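Local coordinates for protein predicted metal-dependent hydrolase of the TIM-barrel fold (Lactobacillus casei, PDB 2QPX) that is probably a metal-dependent hydrolase of the amidohydrolase family that carries two zinc ions and a carboxylated lysine in a TIM-barrel fold, at residues E7-V12 with Q332-L337. Sequence-based numbering, arbitrary orientation.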
loop_
_atom_site.group_PDB
_atom_site.type_symbol
_atom_site.label_atom_id
_atom_site.label_comp_id
_atom_site.label_asym_id
_atom_site.label_seq_id
_atom_site.Cartn_x
_atom_site.Cartn_y
_atom_site.Cartn_z
ATOM N N GLU A 7 -15.444 -27.759 4.645
ATOM C CA GLU A 7 -16.558 -28.278 5.439
ATOM C C GLU A 7 -16.516 -27.772 6.893
ATOM O O GLU A 7 -17.531 -27.397 7.470
ATOM C CB GLU A 7 -16.545 -29.809 5.306
ATOM C CG GLU A 7 -17.419 -30.585 6.223
ATOM C CD GLU A 7 -17.257 -32.083 5.942
ATOM O OE1 GLU A 7 -17.525 -32.484 4.784
ATOM O OE2 GLU A 7 -16.820 -32.827 6.855
ATOM N N PHE A 8 -15.313 -27.698 7.455
ATOM C CA PHE A 8 -15.118 -27.138 8.780
ATOM C C PHE A 8 -15.589 -25.677 8.859
ATOM O O PHE A 8 -16.336 -25.302 9.753
ATOM C CB PHE A 8 -13.644 -27.196 9.200
ATOM C CG PHE A 8 -13.403 -26.581 10.550
ATOM C CD1 PHE A 8 -13.753 -27.257 11.699
ATOM C CD2 PHE A 8 -12.871 -25.303 10.691
ATOM C CE1 PHE A 8 -13.585 -26.719 12.950
ATOM C CE2 PHE A 8 -12.698 -24.762 11.972
ATOM C CZ PHE A 8 -13.062 -25.437 13.083
ATOM N N VAL A 9 -15.135 -24.868 7.904
ATOM C CA VAL A 9 -15.478 -23.440 7.902
ATOM C C VAL A 9 -16.985 -23.237 7.661
ATOM O O VAL A 9 -17.594 -22.344 8.237
ATOM C CB VAL A 9 -14.601 -22.668 6.918
ATOM C CG1 VAL A 9 -15.122 -21.229 6.740
ATOM C CG2 VAL A 9 -13.163 -22.678 7.406
ATOM N N ASP A 10 -17.610 -24.116 6.872
ATOM C CA ASP A 10 -19.051 -24.033 6.700
ATOM C C ASP A 10 -19.810 -24.049 8.034
ATOM O O ASP A 10 -20.805 -23.343 8.203
ATOM C CB ASP A 10 -19.577 -25.210 5.844
ATOM C CG ASP A 10 -19.343 -25.028 4.381
ATOM O OD1 ASP A 10 -19.088 -23.891 3.914
ATOM O OD2 ASP A 10 -19.435 -26.049 3.665
ATOM N N GLN A 11 -19.342 -24.856 8.976
ATOM C CA GLN A 11 -20.040 -25.012 10.236
ATOM C C GLN A 11 -19.578 -24.082 11.364
ATOM O O GLN A 11 -20.163 -24.088 12.453
ATOM C CB GLN A 11 -20.026 -26.481 10.699
ATOM C CG GLN A 11 -18.678 -27.053 10.999
ATOM C CD GLN A 11 -18.168 -26.660 12.374
ATOM O OE1 GLN A 11 -18.820 -26.960 13.376
ATOM N NE2 GLN A 11 -16.991 -25.984 12.431
ATOM N N VAL A 12 -18.532 -23.270 11.136
ATOM C CA VAL A 12 -18.002 -22.408 12.182
ATOM C C VAL A 12 -18.984 -21.260 12.496
ATOM O O VAL A 12 -19.426 -20.568 11.603
ATOM C CB VAL A 12 -16.613 -21.846 11.770
ATOM C CG1 VAL A 12 -16.142 -20.773 12.747
ATOM C CG2 VAL A 12 -15.569 -22.970 11.633
ATOM N N GLN A 332 -17.772 -14.068 1.868
ATOM C CA GLN A 332 -16.445 -13.702 1.364
ATOM C C GLN A 332 -15.373 -13.941 2.420
ATOM O O GLN A 332 -14.247 -14.344 2.104
ATOM C CB GLN A 332 -16.393 -12.248 0.886
ATOM C CG GLN A 332 -17.363 -11.947 -0.250
ATOM C CD GLN A 332 -17.274 -12.896 -1.422
ATOM O OE1 GLN A 332 -18.031 -13.857 -1.482
ATOM N NE2 GLN A 332 -16.284 -12.688 -2.315
ATOM N N PHE A 333 -15.679 -13.665 3.676
ATOM C CA PHE A 333 -14.734 -13.900 4.753
ATOM C C PHE A 333 -14.462 -15.404 4.952
ATOM O O PHE A 333 -13.315 -15.824 5.077
ATOM C CB PHE A 333 -15.228 -13.243 6.035
ATOM C CG PHE A 333 -14.177 -13.132 7.118
ATOM C CD1 PHE A 333 -13.250 -12.087 7.105
ATOM C CD2 PHE A 333 -14.108 -14.043 8.129
ATOM C CE1 PHE A 333 -12.307 -11.963 8.086
ATOM C CE2 PHE A 333 -13.149 -13.927 9.140
ATOM C CZ PHE A 333 -12.268 -12.891 9.128
ATOM N N LYS A 334 -15.514 -16.214 4.966
ATOM C CA LYS A 334 -15.332 -17.652 5.125
ATOM C C LYS A 334 -14.530 -18.223 3.948
ATOM O O LYS A 334 -13.627 -19.056 4.150
ATOM C CB LYS A 334 -16.663 -18.360 5.321
ATOM C CG LYS A 334 -17.186 -18.229 6.739
ATOM C CD LYS A 334 -18.415 -19.102 7.001
ATOM C CE LYS A 334 -18.626 -19.253 8.500
ATOM N NZ LYS A 334 -19.628 -20.326 8.890
ATOM N N GLN A 335 -14.786 -17.755 2.720
ATOM C CA GLN A 335 -13.970 -18.158 1.560
ATOM C C GLN A 335 -12.501 -17.774 1.745
ATOM O O GLN A 335 -11.575 -18.564 1.423
ATOM C CB GLN A 335 -14.529 -17.557 0.277
ATOM C CG GLN A 335 -13.718 -17.886 -0.947
ATOM C CD GLN A 335 -14.308 -17.298 -2.209
ATOM O OE1 GLN A 335 -14.806 -18.026 -3.109
ATOM N NE2 GLN A 335 -14.266 -15.993 -2.295
ATOM N N ALA A 336 -12.260 -16.570 2.270
ATOM C CA ALA A 336 -10.885 -16.119 2.517
ATOM C C ALA A 336 -10.182 -17.033 3.502
ATOM O O ALA A 336 -8.978 -17.309 3.356
ATOM C CB ALA A 336 -10.873 -14.666 3.003
ATOM N N LEU A 337 -10.885 -17.442 4.548
ATOM C CA LEU A 337 -10.289 -18.299 5.552
ATOM C C LEU A 337 -9.882 -19.645 4.953
ATOM O O LEU A 337 -8.779 -20.136 5.218
ATOM C CB LEU A 337 -11.237 -18.530 6.695
ATOM C CG LEU A 337 -11.635 -17.334 7.556
ATOM C CD1 LEU A 337 -12.740 -17.769 8.547
ATOM C CD2 LEU A 337 -10.439 -16.754 8.284
HETATM O O HOH W 1 -21.689 -21.297 6.829
#
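K334 and V9 pack flank to flank: CG1 of V9 lies 3.6 Å from CB of K334 and just as near its CG. V9 is small, branched and apolar, so it can lie against the lysine methylenes on the buried side. Lysine suits its own place because its aliphatic part covers the valine while its ammonium group travels on to the backbone carbonyls of V9 and V12. The chain is extended beyond CG (chi2 -172°), which carries NZ past V9. K334 NZ donates to V12 O at 2.7 Å, in the carbonyl plane on a lone pair, and to V9 O at 2.9 Å, nearly along the C=O axis. The V9 oxygen also accepts the backbone N of V12, so two donors grip it.

The other side is looser. K334 NZ reaches D10 O only by a weak bond of 3.3 Å. A water bridges these two atoms, and F93 O is a further acceptor, so the three ammonium hydrogens must be partly shared. D10 is exposed; its OD1 stays 6.1 Å from K334 NZ, without direct pairing. V12 and L337 both also touch C360 of helix 349–367. The two helices run roughly antiparallel (147°), and the lysine gathers backbone carbonyls at the turn leading into strand 14–19, fastening it to outer helix 323–342 of the TIM barrel.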